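Local coordinates for regulatory protein RecX (PDB 3D5L) that probably modulates the activity of the recombinase RecA, as a member of the RecX family built largely of three-helix domains, at residues A[4-9]-A[20-25]; A[15-20]-A[27-32]. All blocks are in the same frame, centred on the assembly; numbering follows the deposited sequence.

Contact 1 (A[4-9]-A[20-25])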
loop_
_atom_site.group_PDB
_atom_site.type_symbol
_atom_site.label_atom_id
_atom_site.label_comp_id
_atom_site.label_asym_id
_atom_site.label_seq_id
_atom_site.Cartn_x
_atom_site.Cartn_y
_atom_site.Cartn_z
ATOM N N ALA A 4 -33.733 19.094 -18.304
ATOM C CA ALA A 4 -34.344 17.925 -17.681
ATOM C C ALA A 4 -34.515 18.204 -16.187
ATOM O O ALA A 4 -33.747 18.966 -15.610
ATOM C CB ALA A 4 -33.467 16.699 -17.890
ATOM N N LYS A 5 -35.521 17.588 -15.572
ATOM C CA LYS A 5 -35.782 17.780 -14.149
ATOM C C LYS A 5 -35.949 16.426 -13.458
ATOM O O LYS A 5 -36.641 15.543 -13.960
ATOM C CB LYS A 5 -37.049 18.620 -13.961
ATOM C CG LYS A 5 -36.995 19.622 -12.811
ATOM C CD LYS A 5 -38.226 20.536 -12.841
ATOM C CE LYS A 5 -38.092 21.751 -11.915
ATOM N NZ LYS A 5 -38.315 21.464 -10.462
ATOM N N ILE A 6 -35.310 16.266 -12.305
ATOM C CA ILE A 6 -35.388 15.018 -11.552
ATOM C C ILE A 6 -36.770 14.808 -10.934
ATOM O O ILE A 6 -37.187 15.568 -10.056
ATOM C CB ILE A 6 -34.321 14.990 -10.440
ATOM C CG1 ILE A 6 -32.927 15.026 -11.074
ATOM C CG2 ILE A 6 -34.493 13.752 -9.577
ATOM C CD1 ILE A 6 -31.793 15.134 -10.075
ATOM N N SER A 7 -37.466 13.766 -11.386
ATOM C CA SER A 7 -38.807 13.461 -10.884
ATOM C C SER A 7 -38.804 12.462 -9.727
ATOM O O SER A 7 -39.811 12.294 -9.039
ATOM C CB SER A 7 -39.686 12.910 -12.013
ATOM O OG SER A 7 -39.336 11.574 -12.347
ATOM N N LYS A 8 -37.682 11.791 -9.512
ATOM C CA LYS A 8 -37.605 10.820 -8.436
ATOM C C LYS A 8 -36.176 10.343 -8.211
ATOM O O LYS A 8 -35.348 10.352 -9.115
ATOM C CB LYS A 8 -38.497 9.615 -8.757
ATOM C CG LYS A 8 -38.575 8.587 -7.647
ATOM C CD LYS A 8 -38.881 7.199 -8.195
ATOM C CE LYS A 8 -40.293 7.073 -8.745
ATOM N NZ LYS A 8 -40.568 5.685 -9.261
ATOM N N ILE A 9 -35.902 9.924 -6.986
ATOM C CA ILE A 9 -34.596 9.410 -6.614
ATOM C C ILE A 9 -34.893 8.198 -5.754
ATOM O O ILE A 9 -35.489 8.317 -4.690
ATOM C CB ILE A 9 -33.800 10.438 -5.803
ATOM C CG1 ILE A 9 -33.557 11.686 -6.657
ATOM C CG2 ILE A 9 -32.488 9.831 -5.343
ATOM C CD1 ILE A 9 -32.835 12.807 -5.927
ATOM N N ILE A 20 -31.667 7.701 -10.548
ATOM C CA ILE A 20 -32.237 9.018 -10.826
ATOM C C ILE A 20 -33.170 8.998 -12.032
ATOM O O ILE A 20 -32.815 8.514 -13.106
ATOM C CB ILE A 20 -31.131 10.075 -11.063
ATOM C CG1 ILE A 20 -30.473 10.455 -9.734
ATOM C CG2 ILE A 20 -31.721 11.330 -11.687
ATOM C CD1 ILE A 20 -29.845 9.304 -9.005
ATOM N N TYR A 21 -34.372 9.530 -11.834
ATOM C CA TYR A 21 -35.386 9.603 -12.878
ATOM C C TYR A 21 -35.573 11.045 -13.321
ATOM O O TYR A 21 -35.803 11.931 -12.500
ATOM C CB TYR A 21 -36.723 9.071 -12.360
ATOM C CG TYR A 21 -36.722 7.598 -12.034
ATOM C CD1 TYR A 21 -37.396 6.683 -12.841
ATOM C CD2 TYR A 21 -36.035 7.114 -10.923
ATOM C CE1 TYR A 21 -37.385 5.312 -12.545
ATOM C CE2 TYR A 21 -36.014 5.759 -10.620
ATOM C CZ TYR A 21 -36.686 4.866 -11.432
ATOM O OH TYR A 21 -36.636 3.522 -11.131
ATOM N N LEU A 22 -35.475 11.276 -14.622
ATOM C CA LEU A 22 -35.660 12.613 -15.160
ATOM C C LEU A 22 -36.991 12.669 -15.891
ATOM O O LEU A 22 -37.234 11.898 -16.824
ATOM C CB LEU A 22 -34.516 12.971 -16.112
ATOM C CG LEU A 22 -33.162 13.154 -15.423
ATOM C CD1 LEU A 22 -32.056 13.306 -16.455
ATOM C CD2 LEU A 22 -33.227 14.366 -14.518
ATOM N N ASP A 23 -37.869 13.559 -15.440
ATOM C CA ASP A 23 -39.178 13.726 -16.069
ATOM C C ASP A 23 -39.965 12.420 -16.137
ATOM O O ASP A 23 -40.536 12.081 -17.179
ATOM C CB ASP A 23 -38.994 14.303 -17.474
ATOM C CG ASP A 23 -38.243 15.623 -17.462
ATOM O OD1 ASP A 23 -38.792 16.623 -16.938
ATOM O OD2 ASP A 23 -37.102 15.658 -17.977
ATOM N N GLY A 24 -39.983 11.693 -15.020
ATOM C CA GLY A 24 -40.714 10.440 -14.945
ATOM C C GLY A 24 -40.043 9.198 -15.507
ATOM O O GLY A 24 -40.651 8.126 -15.491
ATOM N N LYS A 25 -38.808 9.316 -15.992
ATOM C CA LYS A 25 -38.105 8.163 -16.569
ATOM C C LYS A 25 -36.689 7.956 -16.021
ATOM O O LYS A 25 -35.948 8.918 -15.798
ATOM C CB LYS A 25 -38.008 8.311 -18.090
ATOM C CG LYS A 25 -39.290 8.754 -18.775
ATOM C CD LYS A 25 -39.032 9.039 -20.251
ATOM C CE LYS A 25 -40.263 9.604 -20.954
ATOM N NZ LYS A 25 -39.959 9.938 -22.380
#
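K8 covers one face of the Y21 ring: its CD stands 3.9 Å above the ring plane, nearer the margin than the centre, in a CH-pi contact, and the chain then bends at chi3 (-69°) so that NZ hovers over the same face, 4.6 Å from the ring centroid, as a cation-pi pair. Lysine suits this exposed place, its methylenes lying along the ring while its charge stays near solvent. Beneath, strands 4-9 and 20-22 form an antiparallel hairpin with a classic beta bulge, where Y21 is matched by two residues, S7 and K8; S7 N donates to Y21 O (2.7 Å) and Y21 N to K8 O (3.0 Å). A type I' turn, L22 to K25, follows, its G24 taking backbone angles that disfavour a CB. S7 OG accepts from G24 N at 2.8 Å, while D23 N lies nearly on the line of the K5 C=O bond (170°), though its N-H is bent away (148°). On the other face, I6 CG1 packs 3.5 Å from L22 CD2 and 3.9 Å from I20 CG2. Cut back to an alanine, I6 would lose CG1, and L22 CD2 and I20 CG2 would probably lack their common neighbour.

Contact 2 (A[15-20]-A[27-32]). With SO4 (sulfate ion), chain C.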
loop_
_atom_site.group_PDB
_atom_site.type_symbol
_atom_site.label_atom_id
_atom_site.label_comp_id
_atom_site.label_asym_id
_atom_site.label_seq_id
_atom_site.Cartn_x
_atom_site.Cartn_y
_atom_site.Cartn_z
ATOM N N LYS A 15 -27.190 -0.435 -0.377
ATOM C CA LYS A 15 -26.902 0.941 0.019
ATOM C C LYS A 15 -25.686 1.591 -0.653
ATOM O O LYS A 15 -24.720 0.914 -1.033
ATOM C CB LYS A 15 -26.712 1.017 1.538
ATOM C CG LYS A 15 -25.520 0.222 2.063
ATOM C CD LYS A 15 -25.602 0.031 3.574
ATOM C CE LYS A 15 -24.368 -0.681 4.128
ATOM N NZ LYS A 15 -23.147 0.138 3.891
ATOM N N GLY A 16 -25.752 2.914 -0.790
ATOM C CA GLY A 16 -24.650 3.660 -1.363
ATOM C C GLY A 16 -24.853 4.224 -2.751
ATOM O O GLY A 16 -24.142 5.155 -3.152
ATOM N N ARG A 17 -25.810 3.667 -3.486
ATOM C CA ARG A 17 -26.077 4.108 -4.850
ATOM C C ARG A 17 -27.550 4.448 -5.008
ATOM O O ARG A 17 -28.396 3.891 -4.301
ATOM C CB ARG A 17 -25.727 2.997 -5.834
ATOM C CG ARG A 17 -24.427 2.264 -5.558
ATOM C CD ARG A 17 -23.303 2.857 -6.332
ATOM N NE ARG A 17 -23.618 2.968 -7.754
ATOM C CZ ARG A 17 -22.967 3.780 -8.577
ATOM N NH1 ARG A 17 -21.976 4.527 -8.103
ATOM N NH2 ARG A 17 -23.318 3.869 -9.852
ATOM N N TYR A 18 -27.853 5.342 -5.955
ATOM C CA TYR A 18 -29.228 5.771 -6.208
ATOM C C TYR A 18 -29.589 5.792 -7.682
ATOM O O TYR A 18 -28.731 5.995 -8.540
ATOM C CB TYR A 18 -29.451 7.169 -5.643
ATOM C CG TYR A 18 -29.216 7.261 -4.158
ATOM C CD1 TYR A 18 -30.268 7.078 -3.250
ATOM C CD2 TYR A 18 -27.932 7.489 -3.651
ATOM C CE1 TYR A 18 -30.045 7.124 -1.876
ATOM C CE2 TYR A 18 -27.699 7.532 -2.284
ATOM C CZ TYR A 18 -28.756 7.351 -1.397
ATOM O OH TYR A 18 -28.523 7.428 -0.036
ATOM N N ASN A 19 -30.869 5.579 -7.964
ATOM C CA ASN A 19 -31.369 5.622 -9.327
ATOM C C ASN A 19 -32.051 6.973 -9.500
ATOM O O ASN A 19 -32.899 7.350 -8.689
ATOM C CB ASN A 19 -32.379 4.494 -9.583
ATOM C CG ASN A 19 -31.750 3.117 -9.509
ATOM O OD1 ASN A 19 -30.651 2.901 -10.016
ATOM N ND2 ASN A 19 -32.453 2.171 -8.890
ATOM N N ILE A 20 -31.667 7.701 -10.548
ATOM C CA ILE A 20 -32.237 9.018 -10.826
ATOM C C ILE A 20 -33.170 8.998 -12.032
ATOM O O ILE A 20 -32.815 8.514 -13.106
ATOM C CB ILE A 20 -31.131 10.075 -11.063
ATOM C CG1 ILE A 20 -30.473 10.455 -9.734
ATOM C CG2 ILE A 20 -31.721 11.330 -11.687
ATOM C CD1 ILE A 20 -29.845 9.304 -9.005
ATOM N N ALA A 27 -32.951 7.662 -15.635
ATOM C CA ALA A 27 -31.876 8.295 -16.398
ATOM C C ALA A 27 -30.483 7.737 -16.095
ATOM O O ALA A 27 -29.781 7.286 -17.003
ATOM C CB ALA A 27 -31.892 9.798 -16.169
ATOM N N PHE A 28 -30.067 7.760 -14.832
ATOM C CA PHE A 28 -28.736 7.253 -14.500
ATOM C C PHE A 28 -28.527 7.039 -13.010
ATOM O O PHE A 28 -29.304 7.527 -12.183
ATOM C CB PHE A 28 -27.661 8.202 -15.054
ATOM C CG PHE A 28 -27.778 9.606 -14.553
ATOM C CD1 PHE A 28 -27.241 9.968 -13.324
ATOM C CD2 PHE A 28 -28.438 10.569 -15.306
ATOM C CE1 PHE A 28 -27.360 11.270 -12.852
ATOM C CE2 PHE A 28 -28.564 11.871 -14.845
ATOM C CZ PHE A 28 -28.023 12.226 -13.614
ATOM N N PRO A 29 -27.469 6.297 -12.643
ATOM C CA PRO A 29 -27.209 6.048 -11.230
ATOM C C PRO A 29 -26.049 6.916 -10.758
ATOM O O PRO A 29 -25.199 7.328 -11.553
ATOM C CB PRO A 29 -26.838 4.590 -11.237
ATOM C CG PRO A 29 -25.895 4.563 -12.418
ATOM C CD PRO A 29 -26.587 5.453 -13.468
ATOM N N VAL A 30 -26.015 7.196 -9.465
ATOM C CA VAL A 30 -24.944 8.000 -8.917
ATOM C C VAL A 30 -24.580 7.471 -7.548
ATOM O O VAL A 30 -25.455 7.077 -6.786
ATOM C CB VAL A 30 -25.356 9.487 -8.789
ATOM C CG1 VAL A 30 -25.376 10.141 -10.160
ATOM C CG2 VAL A 30 -26.735 9.596 -8.154
ATOM N N ALA A 31 -23.286 7.430 -7.258
ATOM C CA ALA A 31 -22.816 6.996 -5.956
ATOM C C ALA A 31 -23.322 8.093 -5.024
ATOM O O ALA A 31 -23.661 9.190 -5.479
ATOM C CB ALA A 31 -21.268 6.938 -5.927
ATOM N N GLU A 32 -23.372 7.814 -3.731
ATOM C CA GLU A 32 -23.836 8.816 -2.791
ATOM C C GLU A 32 -22.985 10.092 -2.861
ATOM O O GLU A 32 -23.532 11.187 -2.934
ATOM C CB GLU A 32 -23.812 8.254 -1.370
ATOM C CG GLU A 32 -24.637 9.061 -0.393
ATOM C CD GLU A 32 -24.559 8.514 1.016
ATOM O OE1 GLU A 32 -24.702 7.282 1.182
ATOM O OE2 GLU A 32 -24.364 9.317 1.956
HETATM S S SO4 C . -24.863 0.933 -11.209
HETATM O O1 SO4 C . -25.354 1.689 -10.042
HETATM O O2 SO4 C . -25.979 0.786 -12.161
HETATM O O3 SO4 C . -24.382 -0.394 -10.797
HETATM O O4 SO4 C . -23.735 1.663 -11.825
#
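R17 folds back over the neighbouring strand through bends at chi2 (-94°) and chi3 (-52°), which lay one face of its guanidinium over the backbone at V30 and A31. The close approach of R17 NH1 to A31 N is no bond, since both are donors; D58 OD1 reconciles them by accepting from A31 N and making a salt bridge with NH1. At the group's edge, R17 NE and NH2 grip the same sulfate oxygen, O1, in the guanidinium plane at 3.1 and 3.0 Å, and NH2 has a weaker bond to O4. Q12 also donates to this ion, which probably comes from the crystallisation liquor, and the P29 ring borders it with CB and CG.

Strands 17-20 and 27-31 are the arms of an antiparallel hairpin. Y18 and V30 bond reciprocally through their backbones, whereas P29, lacking an N-H, sits at a non-hydrogen-bonded position, where none is required. A classic bulge puts A27 and F28 both opposite I20: I20 O takes a 2.7 Å bond from A27 N and a weak one from F28 N.

On the face shared by Y18, I20, F28 and V30, I20 crosses V30 at about a right angle, though their modelled CD1-CG2 spacing is too short to take literally. I20 CG2 sits over one F28 ring face, nearer margin than centre, while V30 CG1 lies in plane at its edge. Helix 48-71 meets this layer through I54. E32 CG lies 3.9 Å from Y18 CE2 at the ring edge, and E32 N, just past the N-cap residue A31, donates to G16 O.

Both contacts use strand 17-22, the second strand of an antiparallel sheet: contact 1 pairs it with strand 4-11, contact 2 with strand 25-31. They share I20, whose branches serve both neighbours, and L22 CD1 continues the apolar layer to A27 CB at 3.5 Å. The doubled residues of the bulge belong to strand 4-11 in contact 1 and to strand 25-31 in contact 2, so strand 17-22 gives the single residue each time. Contact 1, about 41 Å from the chain's centre to its own, is mostly surface, setting Y21, K8 and polar turn groups beside an apolar I6, I20 and L22 cluster. Contact 2, about 29 Å out by the same measure, is partly buried against helix 48-71, which supplies D58 for R17.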